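Local coordinates for cysteine desulfurase (Fervidobacterium islandicum, PDB 6A6E), which probably uses pyridoxal phosphate to strip the sulfur from L-cysteine as a persulfide, leaving alanine, and so feeds the Suf sulfur-mobilising system, at residues 127-130 against 131-134; 164-167 against 168-172; 198-201 against 202-205; 107-110 against 111-115. One frame throughout, in Å; residues are numbered along the deposited sequence.

Interaction 1. Residues 127-130 against 131-134. With PLP (pyridoxal-5'-phosphate), chain E.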
loop_
_atom_site.group_PDB
_atom_site.type_symbol
_atom_site.label_atom_id
_atom_site.label_comp_id
_atom_site.label_asym_id
_atom_site.label_seq_id
_atom_site.Cartn_x
_atom_site.Cartn_y
_atom_site.Cartn_z
ATOM N N LEU A 127 -15.413 -19.462 11.529
ATOM C CA LEU A 127 -16.241 -20.017 10.476
ATOM C C LEU A 127 -16.148 -19.152 9.210
ATOM O O LEU A 127 -16.516 -17.972 9.219
ATOM C CB LEU A 127 -17.697 -20.016 10.911
ATOM C CG LEU A 127 -18.748 -20.516 9.915
ATOM C CD1 LEU A 127 -18.454 -21.970 9.570
ATOM C CD2 LEU A 127 -20.146 -20.378 10.531
ATOM N N ILE A 128 -15.745 -19.774 8.107
ATOM C CA ILE A 128 -15.771 -19.126 6.782
ATOM C C ILE A 128 -16.618 -19.932 5.811
ATOM O O ILE A 128 -17.251 -20.860 6.226
ATOM C CB ILE A 128 -14.345 -18.907 6.255
ATOM C CG1 ILE A 128 -13.598 -20.201 6.066
ATOM C CG2 ILE A 128 -13.562 -18.030 7.226
ATOM C CD1 ILE A 128 -12.154 -19.984 5.603
ATOM N N SER A 129 -16.706 -19.551 4.546
ATOM C CA SER A 129 -17.452 -20.344 3.606
ATOM C C SER A 129 -16.517 -21.071 2.626
ATOM O O SER A 129 -15.368 -20.678 2.444
ATOM C CB SER A 129 -18.444 -19.473 2.858
ATOM O OG SER A 129 -17.924 -19.100 1.615
ATOM N N GLN A 130 -17.036 -22.129 1.982
ATOM C CA GLN A 130 -16.290 -22.872 1.000
ATOM C C GLN A 130 -15.985 -22.071 -0.274
ATOM O O GLN A 130 -15.122 -22.471 -1.055
ATOM C CB GLN A 130 -17.024 -24.180 0.605
ATOM C CG GLN A 130 -16.797 -25.283 1.595
ATOM C CD GLN A 130 -17.353 -26.673 1.198
ATOM O OE1 GLN A 130 -18.292 -26.812 0.428
ATOM N NE2 GLN A 130 -16.727 -27.707 1.765
ATOM N N VAL A 131 -16.709 -21.003 -0.538
ATOM C CA VAL A 131 -16.458 -20.273 -1.756
ATOM C C VAL A 131 -15.517 -19.066 -1.558
ATOM O O VAL A 131 -15.366 -18.235 -2.476
ATOM C CB VAL A 131 -17.796 -19.817 -2.389
ATOM C CG1 VAL A 131 -18.802 -20.962 -2.368
ATOM C CG2 VAL A 131 -18.396 -18.642 -1.670
ATOM N N GLU A 132 -14.872 -18.931 -0.407
ATOM C CA GLU A 132 -13.987 -17.735 -0.178
ATOM C C GLU A 132 -12.787 -17.682 -1.153
ATOM O O GLU A 132 -12.203 -18.693 -1.547
ATOM C CB GLU A 132 -13.461 -17.681 1.222
ATOM C CG GLU A 132 -14.521 -17.642 2.300
ATOM C CD GLU A 132 -15.508 -16.511 2.084
ATOM O OE1 GLU A 132 -16.752 -16.712 2.286
ATOM O OE2 GLU A 132 -15.023 -15.393 1.738
ATOM N N HIS A 133 -12.515 -16.480 -1.578
ATOM C CA HIS A 133 -11.264 -16.073 -2.160
ATOM C C HIS A 133 -10.103 -16.387 -1.196
ATOM O O HIS A 133 -10.261 -16.394 0.025
ATOM C CB HIS A 133 -11.393 -14.582 -2.523
ATOM C CG HIS A 133 -10.232 -14.011 -3.300
ATOM N ND1 HIS A 133 -8.983 -13.808 -2.738
ATOM C CD2 HIS A 133 -10.167 -13.519 -4.555
ATOM C CE1 HIS A 133 -8.180 -13.274 -3.640
ATOM N NE2 HIS A 133 -8.871 -13.096 -4.754
ATOM N N HIS A 134 -8.934 -16.735 -1.760
ATOM C CA HIS A 134 -7.732 -17.020 -0.961
ATOM C C HIS A 134 -7.466 -15.947 0.103
ATOM O O HIS A 134 -7.003 -16.265 1.179
ATOM C CB HIS A 134 -6.492 -17.198 -1.860
ATOM C CG HIS A 134 -6.551 -18.456 -2.663
ATOM N ND1 HIS A 134 -5.798 -18.663 -3.806
ATOM C CD2 HIS A 134 -7.369 -19.528 -2.545
ATOM C CE1 HIS A 134 -6.118 -19.839 -4.323
ATOM N NE2 HIS A 134 -7.086 -20.370 -3.585
HETATM N N1 PLP E . -12.007 -11.168 -2.144
HETATM C C2 PLP E . -12.757 -11.099 -3.213
HETATM C C2A PLP E . -14.112 -11.722 -3.226
HETATM C C3 PLP E . -12.193 -10.432 -4.386
HETATM O O3 PLP E . -12.929 -10.384 -5.483
HETATM C C4 PLP E . -10.873 -9.807 -4.322
HETATM C C4A PLP E . -10.288 -9.048 -5.410
HETATM C C5 PLP E . -10.108 -9.979 -3.083
HETATM C C6 PLP E . -10.745 -10.655 -2.085
HETATM C C5A PLP E . -8.677 -9.456 -2.920
HETATM O O4P PLP E . -8.387 -8.108 -3.258
HETATM P P PLP E . -6.911 -7.452 -3.406
HETATM O O1P PLP E . -6.248 -7.471 -2.086
HETATM O O2P PLP E . -6.309 -8.292 -4.495
HETATM O O3P PLP E . -7.293 -6.063 -3.820
HETATM O O HOH W 1 -12.598 -21.557 -2.132
#

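Interaction 2. Residues 164-167 against 168-172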
loop_
_atom_site.group_PDB
_atom_site.type_symbol
_atom_site.label_atom_id
_atom_site.label_comp_id
_atom_site.label_asym_id
_atom_site.label_seq_id
_atom_site.Cartn_x
_atom_site.Cartn_y
_atom_site.Cartn_z
ATOM N N ASN A 164 -29.563 -20.614 1.955
ATOM C CA ASN A 164 -30.061 -20.248 3.300
ATOM C C ASN A 164 -30.119 -21.428 4.220
ATOM O O ASN A 164 -29.752 -21.319 5.413
ATOM C CB ASN A 164 -31.454 -19.607 3.215
ATOM C CG ASN A 164 -31.415 -18.205 2.716
ATOM O OD1 ASN A 164 -30.344 -17.696 2.346
ATOM N ND2 ASN A 164 -32.575 -17.526 2.746
ATOM N N GLU A 165 -30.537 -22.572 3.681
ATOM C CA GLU A 165 -30.563 -23.811 4.478
ATOM C C GLU A 165 -29.201 -24.242 4.944
ATOM O O GLU A 165 -29.055 -24.636 6.132
ATOM C CB GLU A 165 -31.240 -24.963 3.717
ATOM C CG GLU A 165 -31.390 -26.270 4.482
ATOM C CD GLU A 165 -32.121 -26.146 5.845
ATOM O OE1 GLU A 165 -33.021 -25.249 6.054
ATOM O OE2 GLU A 165 -31.796 -26.970 6.746
ATOM N N SER A 166 -28.193 -24.180 4.057
ATOM C CA SER A 166 -26.814 -24.492 4.490
ATOM C C SER A 166 -26.400 -23.593 5.655
ATOM O O SER A 166 -25.795 -24.035 6.628
ATOM C CB SER A 166 -25.817 -24.335 3.333
ATOM O OG SER A 166 -24.537 -24.724 3.816
ATOM N N ILE A 167 -26.763 -22.325 5.581
ATOM C CA ILE A 167 -26.406 -21.380 6.673
ATOM C C ILE A 167 -27.020 -21.742 8.022
ATOM O O ILE A 167 -26.300 -21.931 9.027
ATOM C CB ILE A 167 -26.756 -19.923 6.286
ATOM C CG1 ILE A 167 -25.740 -19.444 5.227
ATOM C CG2 ILE A 167 -26.595 -18.997 7.482
ATOM C CD1 ILE A 167 -26.292 -18.337 4.410
ATOM N N LEU A 168 -28.336 -21.934 8.001
ATOM C CA LEU A 168 -29.082 -22.475 9.187
ATOM C C LEU A 168 -28.616 -23.841 9.664
ATOM O O LEU A 168 -28.503 -24.028 10.866
ATOM C CB LEU A 168 -30.581 -22.533 8.916
ATOM C CG LEU A 168 -31.144 -21.146 8.610
ATOM C CD1 LEU A 168 -32.534 -21.201 8.000
ATOM C CD2 LEU A 168 -31.118 -20.288 9.866
ATOM N N LYS A 169 -28.328 -24.776 8.748
ATOM C CA LYS A 169 -27.735 -26.077 9.158
ATOM C C LYS A 169 -26.345 -25.995 9.804
ATOM O O LYS A 169 -26.037 -26.686 10.805
ATOM C CB LYS A 169 -27.665 -27.033 7.976
ATOM C CG LYS A 169 -28.877 -27.958 7.911
ATOM C CD LYS A 169 -28.515 -29.379 7.467
ATOM C CE LYS A 169 -28.367 -29.509 5.948
ATOM N NZ LYS A 169 -28.120 -30.926 5.540
ATOM N N THR A 170 -25.490 -25.139 9.254
ATOM C CA THR A 170 -24.176 -24.945 9.892
ATOM C C THR A 170 -24.263 -24.539 11.364
ATOM O O THR A 170 -23.465 -24.973 12.177
ATOM C CB THR A 170 -23.361 -23.894 9.152
ATOM O OG1 THR A 170 -23.256 -24.289 7.778
ATOM C CG2 THR A 170 -21.965 -23.730 9.819
ATOM N N LYS A 171 -25.230 -23.704 11.695
ATOM C CA LYS A 171 -25.428 -23.222 13.076
ATOM C C LYS A 171 -25.746 -24.322 14.070
ATOM O O LYS A 171 -25.415 -24.202 15.228
ATOM C CB LYS A 171 -26.548 -22.164 13.113
ATOM C CG LYS A 171 -27.227 -21.874 14.452
ATOM C CD LYS A 171 -26.415 -21.058 15.452
ATOM C CE LYS A 171 -27.332 -20.513 16.551
ATOM N NZ LYS A 171 -28.345 -19.553 15.992
ATOM N N GLU A 172 -26.388 -25.387 13.614
ATOM C CA GLU A 172 -26.621 -26.556 14.475
ATOM C C GLU A 172 -25.333 -27.223 14.823
ATOM O O GLU A 172 -25.057 -27.520 15.974
ATOM C CB GLU A 172 -27.515 -27.550 13.760
ATOM C CG GLU A 172 -28.873 -26.971 13.446
ATOM C CD GLU A 172 -29.768 -27.978 12.761
ATOM O OE1 GLU A 172 -29.301 -29.110 12.442
ATOM O OE2 GLU A 172 -30.945 -27.627 12.553
HETATM O O HOH W 2 -22.733 -25.932 5.959
#

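Interaction 3. Residues 198-201 against 202-205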
loop_
_atom_site.group_PDB
_atom_site.type_symbol
_atom_site.label_atom_id
_atom_site.label_comp_id
_atom_site.label_asym_id
_atom_site.label_seq_id
_atom_site.Cartn_x
_atom_site.Cartn_y
_atom_site.Cartn_z
ATOM N N ILE A 198 -27.018 -14.020 7.922
ATOM C CA ILE A 198 -25.825 -14.479 8.636
ATOM C C ILE A 198 -25.635 -13.745 9.938
ATOM O O ILE A 198 -25.315 -14.352 10.972
ATOM C CB ILE A 198 -24.552 -14.439 7.718
ATOM C CG1 ILE A 198 -24.761 -15.411 6.579
ATOM C CG2 ILE A 198 -23.272 -14.789 8.504
ATOM C CD1 ILE A 198 -23.850 -15.159 5.427
ATOM N N ARG A 199 -25.863 -12.442 9.939
ATOM C CA ARG A 199 -25.648 -11.667 11.154
ATOM C C ARG A 199 -26.576 -12.167 12.297
ATOM O O ARG A 199 -26.124 -12.306 13.448
ATOM C CB ARG A 199 -25.952 -10.217 10.835
ATOM C CG ARG A 199 -26.158 -9.272 12.016
ATOM C CD ARG A 199 -24.912 -8.967 12.812
ATOM N NE ARG A 199 -24.282 -10.086 13.517
ATOM C CZ ARG A 199 -23.086 -10.006 14.117
ATOM N NH1 ARG A 199 -22.373 -8.878 14.083
ATOM N NH2 ARG A 199 -22.553 -11.065 14.713
ATOM N N GLU A 200 -27.845 -12.442 11.976
ATOM C CA GLU A 200 -28.807 -12.985 13.025
ATOM C C GLU A 200 -28.582 -14.408 13.393
ATOM O O GLU A 200 -28.749 -14.771 14.575
ATOM C CB GLU A 200 -30.276 -12.781 12.648
ATOM C CG GLU A 200 -30.634 -11.376 12.189
ATOM C CD GLU A 200 -30.231 -10.282 13.175
ATOM O OE1 GLU A 200 -30.025 -10.605 14.371
ATOM O OE2 GLU A 200 -30.115 -9.101 12.739
ATOM N N THR A 201 -28.167 -15.240 12.430
ATOM C CA THR A 201 -27.883 -16.633 12.758
ATOM C C THR A 201 -26.679 -16.762 13.700
ATOM O O THR A 201 -26.639 -17.615 14.562
ATOM C CB THR A 201 -27.615 -17.406 11.456
ATOM O OG1 THR A 201 -28.722 -17.210 10.580
ATOM C CG2 THR A 201 -27.350 -18.858 11.702
ATOM N N PHE A 202 -25.657 -15.929 13.514
ATOM C CA PHE A 202 -24.465 -16.019 14.357
ATOM C C PHE A 202 -24.352 -14.709 15.119
ATOM O O PHE A 202 -23.470 -13.836 14.872
ATOM C CB PHE A 202 -23.229 -16.312 13.517
ATOM C CG PHE A 202 -23.326 -17.611 12.768
ATOM C CD1 PHE A 202 -23.186 -18.801 13.432
ATOM C CD2 PHE A 202 -23.621 -17.639 11.436
ATOM C CE1 PHE A 202 -23.293 -19.979 12.756
ATOM C CE2 PHE A 202 -23.748 -18.818 10.760
ATOM C CZ PHE A 202 -23.565 -19.992 11.425
ATOM N N LYS A 203 -25.287 -14.577 16.042
ATOM C CA LYS A 203 -25.561 -13.312 16.685
ATOM C C LYS A 203 -24.418 -12.848 17.600
ATOM O O LYS A 203 -24.159 -11.661 17.690
ATOM C CB LYS A 203 -26.865 -13.457 17.462
ATOM C CG LYS A 203 -27.377 -12.159 17.959
ATOM C CD LYS A 203 -28.153 -11.407 16.947
ATOM C CE LYS A 203 -28.653 -10.181 17.673
ATOM N NZ LYS A 203 -29.211 -9.222 16.699
ATOM N N ASN A 204 -23.721 -13.789 18.224
ATOM C CA ASN A 204 -22.587 -13.512 19.093
ATOM C C ASN A 204 -21.226 -13.484 18.429
ATOM O O ASN A 204 -20.240 -13.273 19.128
ATOM C CB ASN A 204 -22.448 -14.593 20.135
ATOM C CG ASN A 204 -23.449 -14.457 21.201
ATOM O OD1 ASN A 204 -23.475 -13.448 21.861
ATOM N ND2 ASN A 204 -24.334 -15.446 21.331
ATOM N N ALA A 205 -21.145 -13.725 17.124
ATOM C CA ALA A 205 -19.829 -13.796 16.467
ATOM C C ALA A 205 -19.337 -12.402 16.132
ATOM O O ALA A 205 -20.130 -11.471 16.016
ATOM C CB ALA A 205 -19.868 -14.689 15.247
#

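Interaction 4. Residues 107-110 against 111-115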
loop_
_atom_site.group_PDB
_atom_site.type_symbol
_atom_site.label_atom_id
_atom_site.label_comp_id
_atom_site.label_asym_id
_atom_site.label_seq_id
_atom_site.Cartn_x
_atom_site.Cartn_y
_atom_site.Cartn_z
ATOM N N ILE A 107 -7.865 -8.221 5.719
ATOM C CA ILE A 107 -8.135 -9.512 6.312
ATOM C C ILE A 107 -6.968 -9.933 7.189
ATOM O O ILE A 107 -7.145 -10.467 8.304
ATOM C CB ILE A 107 -8.482 -10.636 5.288
ATOM C CG1 ILE A 107 -9.746 -10.327 4.467
ATOM C CG2 ILE A 107 -8.701 -11.986 5.978
ATOM C CD1 ILE A 107 -11.004 -10.388 5.288
ATOM N N ASN A 108 -5.758 -9.766 6.682
ATOM C CA ASN A 108 -4.593 -10.136 7.498
ATOM C C ASN A 108 -4.552 -9.324 8.805
ATOM O O ASN A 108 -4.200 -9.868 9.860
ATOM C CB ASN A 108 -3.285 -9.966 6.715
ATOM C CG ASN A 108 -3.015 -11.119 5.774
ATOM O OD1 ASN A 108 -2.368 -12.112 6.169
ATOM N ND2 ASN A 108 -3.529 -11.034 4.530
ATOM N N PHE A 109 -4.885 -8.034 8.715
ATOM C CA PHE A 109 -4.937 -7.127 9.844
ATOM C C PHE A 109 -5.898 -7.738 10.904
ATOM O O PHE A 109 -5.564 -7.843 12.106
ATOM C CB PHE A 109 -5.377 -5.776 9.319
ATOM C CG PHE A 109 -5.696 -4.716 10.340
ATOM C CD1 PHE A 109 -6.541 -4.940 11.430
ATOM C CD2 PHE A 109 -5.281 -3.416 10.096
ATOM C CE1 PHE A 109 -6.870 -3.923 12.321
ATOM C CE2 PHE A 109 -5.613 -2.383 10.976
ATOM C CZ PHE A 109 -6.392 -2.658 12.107
ATOM N N LEU A 110 -7.062 -8.179 10.460
ATOM C CA LEU A 110 -8.070 -8.700 11.402
ATOM C C LEU A 110 -7.618 -9.990 12.098
ATOM O O LEU A 110 -7.754 -10.090 13.307
ATOM C CB LEU A 110 -9.424 -8.861 10.706
ATOM C CG LEU A 110 -10.026 -7.531 10.335
ATOM C CD1 LEU A 110 -11.293 -7.681 9.535
ATOM C CD2 LEU A 110 -10.345 -6.737 11.612
ATOM N N VAL A 111 -7.109 -10.957 11.353
ATOM C CA VAL A 111 -6.725 -12.215 11.952
ATOM C C VAL A 111 -5.664 -11.974 13.027
ATOM O O VAL A 111 -5.801 -12.470 14.172
ATOM C CB VAL A 111 -6.075 -13.241 10.955
ATOM C CG1 VAL A 111 -5.781 -14.537 11.701
ATOM C CG2 VAL A 111 -6.946 -13.530 9.789
ATOM N N ASN A 112 -4.609 -11.242 12.651
ATOM C CA ASN A 112 -3.539 -10.965 13.553
ATOM C C ASN A 112 -3.999 -10.097 14.726
ATOM O O ASN A 112 -3.563 -10.363 15.899
ATOM C CB ASN A 112 -2.308 -10.315 12.883
ATOM C CG ASN A 112 -1.588 -11.233 11.982
ATOM O OD1 ASN A 112 -0.738 -12.013 12.436
ATOM N ND2 ASN A 112 -1.898 -11.154 10.645
ATOM N N SER A 113 -4.753 -9.029 14.466
ATOM C CA SER A 113 -5.181 -8.185 15.565
ATOM C C SER A 113 -6.175 -8.953 16.483
ATOM O O SER A 113 -6.089 -8.828 17.695
ATOM C CB SER A 113 -5.813 -6.859 15.144
ATOM O OG SER A 113 -4.802 -6.056 14.457
ATOM N N LEU A 114 -7.113 -9.711 15.933
ATOM C CA LEU A 114 -8.024 -10.477 16.835
ATOM C C LEU A 114 -7.245 -11.436 17.768
ATOM O O LEU A 114 -7.583 -11.547 18.951
ATOM C CB LEU A 114 -9.134 -11.151 16.086
ATOM C CG LEU A 114 -10.100 -10.154 15.422
ATOM C CD1 LEU A 114 -10.845 -10.853 14.325
ATOM C CD2 LEU A 114 -11.070 -9.406 16.307
ATOM N N ALA A 115 -6.209 -12.083 17.270
ATOM C CA ALA A 115 -5.432 -13.015 18.082
ATOM C C ALA A 115 -4.572 -12.294 19.142
ATOM O O ALA A 115 -4.476 -12.714 20.295
ATOM C CB ALA A 115 -4.540 -13.863 17.201
HETATM O O HOH W 3 -0.744 -12.363 8.381
#

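Interaction 1. Residues 127-130 against 131-134
The hydroxyl of Ser-129 works in two directions at once, giving its proton to Glu-132 OE1 (OG to OE1 2.7 Å) while accepting the backbone N-H of Val-131. The second bond, 3.1 Å from Val-131 N to Ser-129 OG, makes an ST turn at the end of strand 125-129. With chi1 at 98° the hydroxyl stands off the usual staggered positions, a twist that fits its need to serve both partners. Glu-132 folds back to meet it, its chain bent at chi2 (-54°), and OE1 is approached on its anti side, 30° out of the carboxylate plane. This buried carboxylate is also gripped by Thr-183 N at OE1 and Asn-136 ND2 at OE2. Ser-129 to Glu-132 form a type I turn, closed only weakly by Glu-132 N on Ser-129 O at 3.4 Å, and a water joins the carbonyls of Gln-130 and Glu-132. In the fold-type I architecture the cofactor sits at strand ends of the large sheet, and this loop supplies one wall of the pocket. It delivers His-133, whose imidazole lies over the pyridine, with PLP C6 3.6 Å from the imidazole plane, over that ring's centre; Ala-135 N bonds to ND1 and restrains its rotation.

Interaction 2. Residues 164-167 against 168-172
Leu-168 opens the second half of helix 164-173 by giving its N-H to Asn-164 O, 3.0 Å from N to O and almost straight, while its CG lies over the same carbonyl oxygen. Lys-169 repeats the pattern on Glu-165 O (N to O 2.7 Å). Its side chain meets that of Glu-165 by the aliphatic part, Glu-165 OE2 standing 3.3 Å from Lys-169 CG; the lysine then bends at chi2 and chi3, leaving NZ 5.5 Å from OE2, so opposite charges are near without forming a salt bridge. Thr-170 grips Ser-166 O twice: its N at 2.9 Å and its OG1 at 2.8 Å come from opposite faces of the carbonyl plane. Placing OG1 beside the backbone N (chi1 -56°) turns the hydroxyl back down the helix, and a water joins it to Ser-166 OG, which also bonds to Thr-155 O. A valine here would probably leave Ser-166 O with the backbone bond alone and the water without one of its two holds. Lys-171 N bonds only weakly to Ile-167 O, and the lysine's NZ reaches Thr-201 O. The helix joins strand 150-154 to the parallel strand 179-183, a beta-alpha-beta crossover passing strand 125-129 between them: Ser-166 and Thr-170 lie on Ile-154, Ile-167 packs on loop residue Pro-194 and on Ile-198 of helix 195-201, and Glu-165 and Lys-169 suit the exposed outer side.

Interaction 3. Residues 198-201 against 202-205
Phe-202 O is held by two donors, Arg-199 NH2 at 2.9 Å and the backbone N of Ala-205, which closes a type I turn. The same NH2 also bonds to Ala-205 O at 2.8 Å, and both acceptors lie within a few degrees of the guanidinium plane, so the two N-H bonds of one nitrogen tie the chain just after helix 195-201. Arginine suits the place because it keeps NH1 for a salt bridge with Asp-228, its chain curling round through bends at chi2 and chi3. A leucine in its place would probably leave Asp-228 without its salt-bridge mate, and Phe-202 O and Ala-205 O without the arginine's N-H bonds. Phe-202 N still bonds to Ile-198 O at 3.0 Å, although Phe-202 has already left helical geometry. Its ring takes a CH-pi contact from Thr-201, whose CG2 sits 3.9 Å from the ring centroid and 18° off the normal, while OG1 is hydrogen-bonded to Leu-197 O. Toward solvent, Lys-203 NZ lies 2.8 Å from Glu-200 OE1 in a salt bridge, on that oxygen's syn lone pair. Beneath, Ile-198, Phe-202 and Ala-205 pack on Val-180 of strand 179-183, and Ile-198 and Arg-199 on Leu-207 of strand 206-210, into which the turn leads.

Interaction 4. Residues 107-110 against 111-115
In the plane of its own carboxamide, Asn-112 meets Asn-108 O, 2.8 Å from ND2, whereas seen from that carbonyl the donor stands 39° above the plane. The backbone N of Asn-112 comes to the same oxygen at 3.1 Å from the opposite face, so one carbonyl is held twice. The second proton of ND2 goes to a water that in turn donates to Asn-108 OD1, and Tyr-147 OH bonds to Asn-112 OD1; with both ends engaged, the amide is fixed in rotation. The Phe-109 ring is met obliquely by Ser-113 OG, 3.7 Å from CE1, and by the ring of Phe-283 at about 50°. Helix 103-116 packs by its apolar side on the seven-stranded sheet of the large PLP-binding domain, where Ile-107 and Leu-110 touch strands 206-210 and 229-233. Val-111, with CG2 4.5 Å from Ile-107 CG2, faces Trp-140 and Leu-143 of helix 138-147. One turn on, Leu-114 lays CD1 3.3 Å from Leu-110 O, its CG set beside the backbone N (chi1 -65°). Ser-113, short enough to fit against the Phe-109 ring, bonds through OG to Glu-257 O, while Asn-108 ND2 bonds to Thr-104 O and crosses to Tyr-261 O of the second subunit.

In the fold
The contacts belong to the seven-stranded sheet and the helices packed on it: interaction 1 ends one of its strands, and the others lie on flanking helices and the turn after one of them. Interaction 1 alone holds a cofactor residue, His-133. Interactions 2 and 3 are neighbours, their centres 11 Å apart, with Ile-167 CD1 4.0 Å from Ile-198 CG1. Interaction 1 meets both at Leu-127, whose CD2 lies 3.9 Å from Thr-170 CG2 and 3.6 Å from Phe-202 CZ. Interaction 4 stands apart, its nearest atoms about 7 Å from interaction 1 and about 17 Å from interaction 2. Its Ile-107 side chain is about 7 Å from PLP, and Thr-104 on its helix bonds to the cofactor.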